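Local coordinates for protein SorB (Sorangium cellulosum, PDB 6B2V) that helps build the antibiotic sorangicin on a trans-acyltransferase polyketide assembly line, this pyran synthase domain of module nine probably closing a pyran ring in the growing chain, at residues R72-A77 and L103-S108; A140-L145 and D269-D274; A179-S184 and A188-Q193. All coordinates share one frame; numbering follows the deposited sequence.

Contact 1 of 3, residues R72-A77 and L103-S108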
loop_
_atom_site.group_PDB
_atom_site.type_symbol
_atom_site.label_atom_id
_atom_site.label_comp_id
_atom_site.label_asym_id
_atom_site.label_seq_id
_atom_site.Cartn_x
_atom_site.Cartn_y
_atom_site.Cartn_z
ATOM N N ARG A 72 4.307 -2.934 -9.965
ATOM C CA ARG A 72 3.229 -3.055 -10.918
ATOM C C ARG A 72 3.509 -2.239 -12.169
ATOM O O ARG A 72 3.300 -2.703 -13.244
ATOM C CB ARG A 72 1.915 -2.569 -10.298
ATOM C CG ARG A 72 0.668 -2.668 -11.182
ATOM C CD ARG A 72 -0.338 -1.557 -10.840
ATOM N NE ARG A 72 0.126 -0.215 -11.093
ATOM C CZ ARG A 72 0.305 0.310 -12.284
ATOM N NH1 ARG A 72 0.038 -0.386 -13.354
ATOM N NH2 ARG A 72 0.725 1.524 -12.406
ATOM N N ALA A 73 3.970 -1.012 -11.997
ATOM C CA ALA A 73 4.268 -0.165 -13.126
ATOM C C ALA A 73 5.374 -0.770 -13.984
ATOM O O ALA A 73 5.324 -0.693 -15.174
ATOM C CB ALA A 73 4.622 1.206 -12.665
ATOM N N ALA A 74 6.371 -1.357 -13.358
ATOM C CA ALA A 74 7.451 -1.982 -14.112
ATOM C C ALA A 74 6.952 -3.170 -14.923
ATOM O O ALA A 74 7.362 -3.379 -16.019
ATOM C CB ALA A 74 8.601 -2.377 -13.203
ATOM N N ALA A 75 6.093 -3.963 -14.332
ATOM C CA ALA A 75 5.515 -5.073 -15.022
ATOM C C ALA A 75 4.655 -4.591 -16.194
ATOM O O ALA A 75 4.661 -5.214 -17.216
ATOM C CB ALA A 75 4.713 -5.933 -14.078
ATOM N N GLU A 76 3.919 -3.493 -16.011
ATOM C CA GLU A 76 3.092 -2.915 -17.084
ATOM C C GLU A 76 3.993 -2.449 -18.199
ATOM O O GLU A 76 3.660 -2.577 -19.331
ATOM C CB GLU A 76 2.162 -1.777 -16.609
ATOM C CG GLU A 76 1.054 -1.438 -17.563
ATOM C CD GLU A 76 -0.080 -0.634 -16.960
ATOM O OE1 GLU A 76 -1.226 -0.926 -17.259
ATOM O OE2 GLU A 76 0.189 0.283 -16.233
ATOM N N ALA A 77 5.161 -1.923 -17.865
ATOM C CA ALA A 77 6.134 -1.473 -18.858
ATOM C C ALA A 77 6.735 -2.587 -19.664
ATOM O O ALA A 77 7.068 -2.414 -20.810
ATOM C CB ALA A 77 7.200 -0.596 -18.274
ATOM N N LEU A 103 16.736 3.695 -7.672
ATOM C CA LEU A 103 16.031 2.520 -7.204
ATOM C C LEU A 103 15.829 1.626 -8.406
ATOM O O LEU A 103 15.443 2.105 -9.426
ATOM C CB LEU A 103 14.692 2.903 -6.599
ATOM C CG LEU A 103 14.057 1.976 -5.612
ATOM C CD1 LEU A 103 14.950 1.641 -4.471
ATOM C CD2 LEU A 103 12.806 2.622 -5.085
ATOM N N ARG A 104 16.090 0.351 -8.233
ATOM C CA ARG A 104 15.960 -0.620 -9.295
ATOM C C ARG A 104 15.022 -1.724 -8.917
ATOM O O ARG A 104 14.988 -2.079 -7.808
ATOM C CB ARG A 104 17.329 -1.205 -9.630
ATOM C CG ARG A 104 17.328 -2.154 -10.796
ATOM C CD ARG A 104 18.675 -2.803 -11.029
ATOM N NE ARG A 104 19.765 -1.851 -11.158
ATOM C CZ ARG A 104 21.038 -2.206 -11.054
ATOM N NH1 ARG A 104 21.347 -3.448 -10.789
ATOM N NH2 ARG A 104 22.001 -1.333 -11.180
ATOM N N VAL A 105 14.221 -2.178 -9.863
ATOM C CA VAL A 105 13.334 -3.273 -9.625
ATOM C C VAL A 105 13.617 -4.323 -10.669
ATOM O O VAL A 105 13.605 -4.034 -11.808
ATOM C CB VAL A 105 11.852 -2.836 -9.617
ATOM C CG1 VAL A 105 11.466 -2.158 -10.887
ATOM C CG2 VAL A 105 10.945 -4.000 -9.365
ATOM N N VAL A 106 13.853 -5.536 -10.230
ATOM C CA VAL A 106 14.148 -6.654 -11.095
ATOM C C VAL A 106 13.000 -7.659 -11.079
ATOM O O VAL A 106 12.543 -8.036 -10.060
ATOM C CB VAL A 106 15.436 -7.353 -10.621
ATOM C CG1 VAL A 106 15.781 -8.553 -11.484
ATOM C CG2 VAL A 106 16.573 -6.397 -10.650
ATOM N N LEU A 107 12.571 -8.076 -12.253
ATOM C CA LEU A 107 11.504 -9.022 -12.408
ATOM C C LEU A 107 12.055 -10.324 -12.925
ATOM O O LEU A 107 12.774 -10.300 -13.835
ATOM C CB LEU A 107 10.521 -8.509 -13.431
ATOM C CG LEU A 107 9.930 -7.127 -13.191
ATOM C CD1 LEU A 107 8.980 -6.760 -14.327
ATOM C CD2 LEU A 107 9.189 -7.138 -11.875
ATOM N N SER A 108 11.694 -11.423 -12.319
ATOM C CA SER A 108 12.147 -12.739 -12.719
ATOM C C SER A 108 10.983 -13.719 -12.815
ATOM O O SER A 108 10.003 -13.555 -12.194
ATOM C CB SER A 108 13.162 -13.242 -11.744
ATOM O OG SER A 108 12.620 -13.337 -10.469
#

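Contact 2 of 3, residues A140-L145 and D269-D274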
loop_
_atom_site.group_PDB
_atom_site.type_symbol
_atom_site.label_atom_id
_atom_site.label_comp_id
_atom_site.label_asym_id
_atom_site.label_seq_id
_atom_site.Cartn_x
_atom_site.Cartn_y
_atom_site.Cartn_z
ATOM N N ALA A 140 -12.437 -14.056 -6.477
ATOM C CA ALA A 140 -13.560 -13.310 -6.943
ATOM C C ALA A 140 -13.672 -12.072 -6.091
ATOM O O ALA A 140 -13.423 -12.091 -4.942
ATOM C CB ALA A 140 -14.836 -14.124 -6.830
ATOM N N ARG A 141 -14.096 -11.020 -6.739
ATOM C CA ARG A 141 -14.277 -9.752 -6.108
ATOM C C ARG A 141 -15.257 -10.022 -5.001
ATOM O O ARG A 141 -16.249 -10.597 -5.185
ATOM C CB ARG A 141 -14.910 -8.799 -7.128
ATOM C CG ARG A 141 -14.943 -7.355 -6.709
ATOM C CD ARG A 141 -15.645 -6.430 -7.680
ATOM N NE ARG A 141 -15.113 -5.104 -7.683
ATOM C CZ ARG A 141 -15.656 -4.086 -8.318
ATOM N NH1 ARG A 141 -16.786 -4.251 -8.974
ATOM N NH2 ARG A 141 -15.074 -2.916 -8.305
ATOM N N PRO A 142 -15.010 -9.444 -3.860
ATOM C CA PRO A 142 -15.897 -9.585 -2.732
ATOM C C PRO A 142 -17.200 -8.941 -3.073
ATOM O O PRO A 142 -17.323 -8.055 -3.862
ATOM C CB PRO A 142 -15.236 -8.733 -1.648
ATOM C CG PRO A 142 -13.848 -8.626 -2.024
ATOM C CD PRO A 142 -13.738 -8.841 -3.502
ATOM N N PRO A 143 -18.204 -9.350 -2.339
ATOM C CA PRO A 143 -19.515 -8.754 -2.486
ATOM C C PRO A 143 -19.468 -7.291 -2.018
ATOM O O PRO A 143 -18.627 -6.909 -1.311
ATOM C CB PRO A 143 -20.393 -9.521 -1.512
ATOM C CG PRO A 143 -19.637 -10.697 -1.167
ATOM C CD PRO A 143 -18.188 -10.425 -1.355
ATOM N N ALA A 144 -20.438 -6.520 -2.440
ATOM C CA ALA A 144 -20.457 -5.126 -2.035
ATOM C C ALA A 144 -20.588 -5.013 -0.525
ATOM O O ALA A 144 -21.296 -5.722 0.045
ATOM C CB ALA A 144 -21.584 -4.375 -2.698
ATOM N N LEU A 145 -19.866 -4.062 0.051
ATOM C CA LEU A 145 -19.879 -3.842 1.469
ATOM C C LEU A 145 -21.107 -3.081 1.936
ATOM O O LEU A 145 -21.427 -2.091 1.390
ATOM C CB LEU A 145 -18.656 -3.080 1.886
ATOM C CG LEU A 145 -18.497 -2.795 3.370
ATOM C CD1 LEU A 145 -18.314 -4.139 4.078
ATOM C CD2 LEU A 145 -17.275 -1.926 3.554
ATOM N N ASP A 269 -6.863 -7.219 7.509
ATOM C CA ASP A 269 -7.437 -7.158 6.173
ATOM C C ASP A 269 -8.001 -5.721 5.999
ATOM O O ASP A 269 -8.518 -5.178 6.933
ATOM C CB ASP A 269 -8.564 -8.177 5.972
ATOM C CG ASP A 269 -8.093 -9.620 6.031
ATOM O OD1 ASP A 269 -6.986 -9.896 5.727
ATOM O OD2 ASP A 269 -8.894 -10.428 6.433
ATOM N N VAL A 270 -7.777 -5.097 4.851
ATOM C CA VAL A 270 -8.322 -3.783 4.636
ATOM C C VAL A 270 -8.761 -3.598 3.177
ATOM O O VAL A 270 -8.022 -3.820 2.321
ATOM C CB VAL A 270 -7.385 -2.681 5.169
ATOM C CG1 VAL A 270 -6.031 -2.666 4.516
ATOM C CG2 VAL A 270 -8.017 -1.347 4.989
ATOM N N ASP A 271 -9.968 -3.110 2.966
ATOM C CA ASP A 271 -10.457 -2.905 1.644
ATOM C C ASP A 271 -10.764 -1.432 1.388
ATOM O O ASP A 271 -11.147 -0.716 2.251
ATOM C CB ASP A 271 -11.799 -3.605 1.367
ATOM C CG ASP A 271 -11.675 -5.127 1.286
ATOM O OD1 ASP A 271 -10.779 -5.619 1.827
ATOM O OD2 ASP A 271 -12.417 -5.792 0.655
ATOM N N LEU A 272 -10.553 -1.064 0.134
ATOM C CA LEU A 272 -10.912 0.232 -0.379
ATOM C C LEU A 272 -12.168 -0.010 -1.232
ATOM O O LEU A 272 -12.166 -0.727 -2.124
ATOM C CB LEU A 272 -9.825 0.846 -1.248
ATOM C CG LEU A 272 -10.193 2.180 -1.925
ATOM C CD1 LEU A 272 -10.349 3.296 -0.904
ATOM C CD2 LEU A 272 -9.138 2.585 -2.897
ATOM N N VAL A 273 -13.235 0.673 -0.876
ATOM C CA VAL A 273 -14.486 0.549 -1.560
ATOM C C VAL A 273 -15.025 1.900 -2.056
ATOM O O VAL A 273 -14.713 2.897 -1.555
ATOM C CB VAL A 273 -15.603 -0.114 -0.709
ATOM C CG1 VAL A 273 -15.150 -1.461 -0.185
ATOM C CG2 VAL A 273 -16.047 0.751 0.450
ATOM N N ASP A 274 -15.850 1.821 -3.076
ATOM C CA ASP A 274 -16.504 3.007 -3.574
ATOM C C ASP A 274 -17.746 3.321 -2.749
ATOM O O ASP A 274 -18.055 2.703 -1.804
ATOM C CB ASP A 274 -16.772 2.991 -5.102
ATOM C CG ASP A 274 -17.748 1.932 -5.535
ATOM O OD1 ASP A 274 -18.548 1.578 -4.713
ATOM O OD2 ASP A 274 -17.716 1.591 -6.705
#

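Contact 3 of 3, residues A179-S184 and A188-Q193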
loop_
_atom_site.group_PDB
_atom_site.type_symbol
_atom_site.label_atom_id
_atom_site.label_comp_id
_atom_site.label_asym_id
_atom_site.label_seq_id
_atom_site.Cartn_x
_atom_site.Cartn_y
_atom_site.Cartn_z
ATOM N N ALA A 179 -11.217 11.574 5.815
ATOM C CA ALA A 179 -12.068 12.647 6.289
ATOM C C ALA A 179 -12.703 12.383 7.630
ATOM O O ALA A 179 -13.060 13.259 8.317
ATOM C CB ALA A 179 -13.163 12.925 5.320
ATOM N N SER A 180 -12.886 11.135 7.943
ATOM C CA SER A 180 -13.432 10.696 9.213
ATOM C C SER A 180 -12.975 9.275 9.522
ATOM O O SER A 180 -12.604 8.582 8.662
ATOM C CB SER A 180 -14.966 10.689 9.202
ATOM O OG SER A 180 -15.424 9.599 8.451
ATOM N N LEU A 181 -13.002 8.901 10.791
ATOM C CA LEU A 181 -12.636 7.582 11.208
ATOM C C LEU A 181 -13.447 7.075 12.421
ATOM O O LEU A 181 -13.470 7.715 13.384
ATOM C CB LEU A 181 -11.143 7.579 11.551
ATOM C CG LEU A 181 -10.509 6.276 12.052
ATOM C CD1 LEU A 181 -10.644 5.157 11.046
ATOM C CD2 LEU A 181 -9.020 6.470 12.303
ATOM N N VAL A 182 -14.078 5.911 12.326
ATOM C CA VAL A 182 -14.770 5.286 13.424
ATOM C C VAL A 182 -14.268 3.845 13.561
ATOM O O VAL A 182 -13.796 3.263 12.663
ATOM C CB VAL A 182 -16.327 5.319 13.288
ATOM C CG1 VAL A 182 -16.870 6.737 13.237
ATOM C CG2 VAL A 182 -16.781 4.527 12.072
ATOM N N HIS A 183 -14.387 3.351 14.773
ATOM C CA HIS A 183 -13.917 2.032 15.041
ATOM C C HIS A 183 -14.527 1.330 16.253
ATOM O O HIS A 183 -15.064 1.932 17.081
ATOM C CB HIS A 183 -12.370 2.083 15.175
ATOM C CG HIS A 183 -11.851 2.666 16.451
ATOM N ND1 HIS A 183 -11.571 1.885 17.536
ATOM C CD2 HIS A 183 -11.560 3.930 16.806
ATOM C CE1 HIS A 183 -11.106 2.642 18.502
ATOM N NE2 HIS A 183 -11.097 3.886 18.094
ATOM N N SER A 184 -14.431 0.028 16.217
ATOM C CA SER A 184 -14.710 -0.831 17.364
ATOM C C SER A 184 -13.367 -1.347 17.920
ATOM O O SER A 184 -12.340 -0.835 17.619
ATOM C CB SER A 184 -15.563 -2.053 17.019
ATOM O OG SER A 184 -14.892 -2.888 16.179
ATOM N N ALA A 188 -12.506 -1.020 11.772
ATOM C CA ALA A 188 -12.485 0.401 11.520
ATOM C C ALA A 188 -13.044 0.778 10.138
ATOM O O ALA A 188 -12.903 0.078 9.219
ATOM C CB ALA A 188 -11.065 0.925 11.630
ATOM N N LEU A 189 -13.677 1.925 10.109
ATOM C CA LEU A 189 -14.213 2.492 8.905
ATOM C C LEU A 189 -13.840 3.982 8.775
ATOM O O LEU A 189 -14.147 4.793 9.582
ATOM C CB LEU A 189 -15.716 2.316 8.882
ATOM C CG LEU A 189 -16.445 2.724 7.619
ATOM C CD1 LEU A 189 -16.233 1.752 6.490
ATOM C CD2 LEU A 189 -17.925 2.932 7.915
ATOM N N ALA A 190 -13.164 4.256 7.678
ATOM C CA ALA A 190 -12.757 5.619 7.349
ATOM C C ALA A 190 -13.484 6.102 6.113
ATOM O O ALA A 190 -13.583 5.395 5.200
ATOM C CB ALA A 190 -11.269 5.697 7.068
ATOM N N SER A 191 -14.014 7.308 6.178
ATOM C CA SER A 191 -14.591 7.899 4.993
ATOM C C SER A 191 -13.497 8.721 4.290
ATOM O O SER A 191 -12.627 9.221 4.912
ATOM C CB SER A 191 -15.814 8.714 5.280
ATOM O OG SER A 191 -15.436 9.859 5.923
ATOM N N LEU A 192 -13.586 8.786 2.969
ATOM C CA LEU A 192 -12.590 9.463 2.162
ATOM C C LEU A 192 -13.132 10.594 1.338
ATOM O O LEU A 192 -14.219 10.554 0.922
ATOM C CB LEU A 192 -11.981 8.510 1.143
ATOM C CG LEU A 192 -11.366 7.256 1.701
ATOM C CD1 LEU A 192 -10.866 6.415 0.555
ATOM C CD2 LEU A 192 -10.268 7.492 2.715
ATOM N N GLN A 193 -12.311 11.601 1.174
ATOM C CA GLN A 193 -12.615 12.722 0.283
ATOM C C GLN A 193 -11.350 12.978 -0.553
ATOM O O GLN A 193 -10.296 13.123 -0.028
ATOM C CB GLN A 193 -12.968 13.941 1.073
ATOM C CG GLN A 193 -13.363 15.126 0.228
ATOM C CD GLN A 193 -13.905 16.250 1.079
ATOM O OE1 GLN A 193 -14.484 16.020 2.138
ATOM N NE2 GLN A 193 -13.670 17.475 0.640
HETATM O O HOH W 1 -16.020 6.918 9.113
#

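Contact 1 of 3, residues R72-A77 and L103-S108
Ala74 and Ala75 of helix segment 72-77 lie over Val105 and Leu107 of strand segment 103-108, the two short axes approaching to 9.3 Å and crossing at -59°. The strand meets the helix with methyl groups. Val105 turns CG1 into the position between its backbone N and carbonyl carbon (chi1 57°), from which it meets the methyl of Ala74, CB to CG1 3.7 Å. Two residues on, Leu107 sends CD1 against the helix backbone rather than a side-chain end: this methyl lies 3.9 Å from Ala75 CA and 4.1 Å from Ala74 O, while Ala75 CB stands 4.4 Å from the same CD1. Phe44 of strand 41-48 also packs on Ala74, and Leu130 of strand 123-132 packs on both Ala75 and Leu107.

Directed away from the strand, Arg72 reaches one helical turn along to Glu76, NH1 to OE2 3.0 Å. The oxygen lies in the guanidinium plane, but the nitrogen approaches from above the carboxylate plane; through NH2, Arg72 has a second salt-bridge partner in Glu69. Charge is thus kept to the far side of the helix. No hydrogen bond links the two segments, so helix 64-77 rests on the sheet of this hotdog fold through apolar packing, with alanines allowing a leucine methyl to reach the helix backbone itself.

Contact 2 of 3, residues A140-L145 and D269-D274
Pro142 and Asp271 meet where the loop segment 140-145 laps over strand segment 269-274, a carboxylate oxygen facing a proline ring carbon. The aspartate can be traced outward. Asp271 CB leaves the strand toward the loop but is still 6.4 Å from Pro142 CG. Cys279 of strand 279-289 packs on this side chain. CG stands opposite the carbonyl carbon and beside the backbone N (chi1 -71°), which carries the carboxylate toward the proline. There the two oxygens part company: OD1 looks to Arg254 in a long, weak ion pair, whereas OD2 comes to 4.2 Å from Pro142 CG, a loose van der Waals approach with the side chains set obliquely. Tyr242 and Cys279 also pack on the proline ring.

The loop lies between the two predicted hotdog folds of a dehydratase-like domain, and here it runs along the outside of the C-terminal one before helix 147-152 begins. Its other meeting with the strand is apolar: Leu145 places CG anti to its backbone N (chi1 -178°), and the CD2 methyl stands 4.3 Å from both CG1 and CG2 of Val273. His252 of strand 250-255 touches the same leucine, whose backbone is hydrogen-bonded to Gly277. Arg141 NE donates to the Cys279 carbonyl, and Arg141 NH2 remains 5.5 Å from Asp274 OD2, opposite charges near each other without a salt bridge. The other oxygen of Asp274, OD1, accepts the backbone N-H groups of Ser276 and Asn278.

Contact 3 of 3, residues A179-S184 and A188-Q193
Val182 and Leu189 form the tightly knit part of this antiparallel pairing. Each backbone N-H donates to the other residue's carbonyl, Val182 N to Leu189 O at 3.0 Å and Leu189 N to Val182 O at 2.9 Å, both nearly straight. Their side chains lie alongside and point the same way, Val182 CG2 meeting Leu189 CB at 4.0 Å. On the reverse face, Leu181 carries CG anti to its backbone N (chi1 179°) and brings CD1 to 4.1 Å from Ala190 CB; beyond it, His183 and Ala188 touch through their CB atoms. This face turns to helix 207-225, where Phe219 packs on Leu181 and meets the His183 ring edge-to-face.

Toward Ala179 the pairing is less regular and wetter. Ser191 N still reaches Ser180 O, but with a bent N-H...O angle of 141° and from above the carbonyl plane. Ser180 and Ser191, both partly exposed, raise their hydroxyls on the Val182 side of the sheet and join them in a short hydrogen bond, OG to OG 2.5 Å. A water is hydrogen-bonded to Ser180 OG at 2.8 Å and donates to Leu189 O, giving that carbonyl a second donor besides Val182 N. Ala179 N donates to Ser191 O at 2.9 Å, which leaves Ala179 and Ser180 together facing the single residue Ser191. That is a classic beta bulge, set into the hairpin of strands 178-183 and 187-192 in the C-terminal hotdog fold.

Contact 1 closes first along the chain and belongs to the predicted N-terminal hotdog fold. Contact 2 opens in the loop after strand 123-132 and closes on strand 267-273, with contact 3 nested between its two segments. The centre of contact 1 lies about 26 Å from that of contact 2 and about 33 Å from that of contact 3, with no touch; contacts 1 and 3 stand on opposite sides of the chain's centre. Contacts 2 and 3, about 15 Å apart between centres, touch through Leu272 CD1 and Leu192 CD1 at 3.5 Å. Strand 250-255 lies between strands 267-273 and 187-192, so both involve strands of the predicted C-terminal hotdog fold, with loop 140-145 against them.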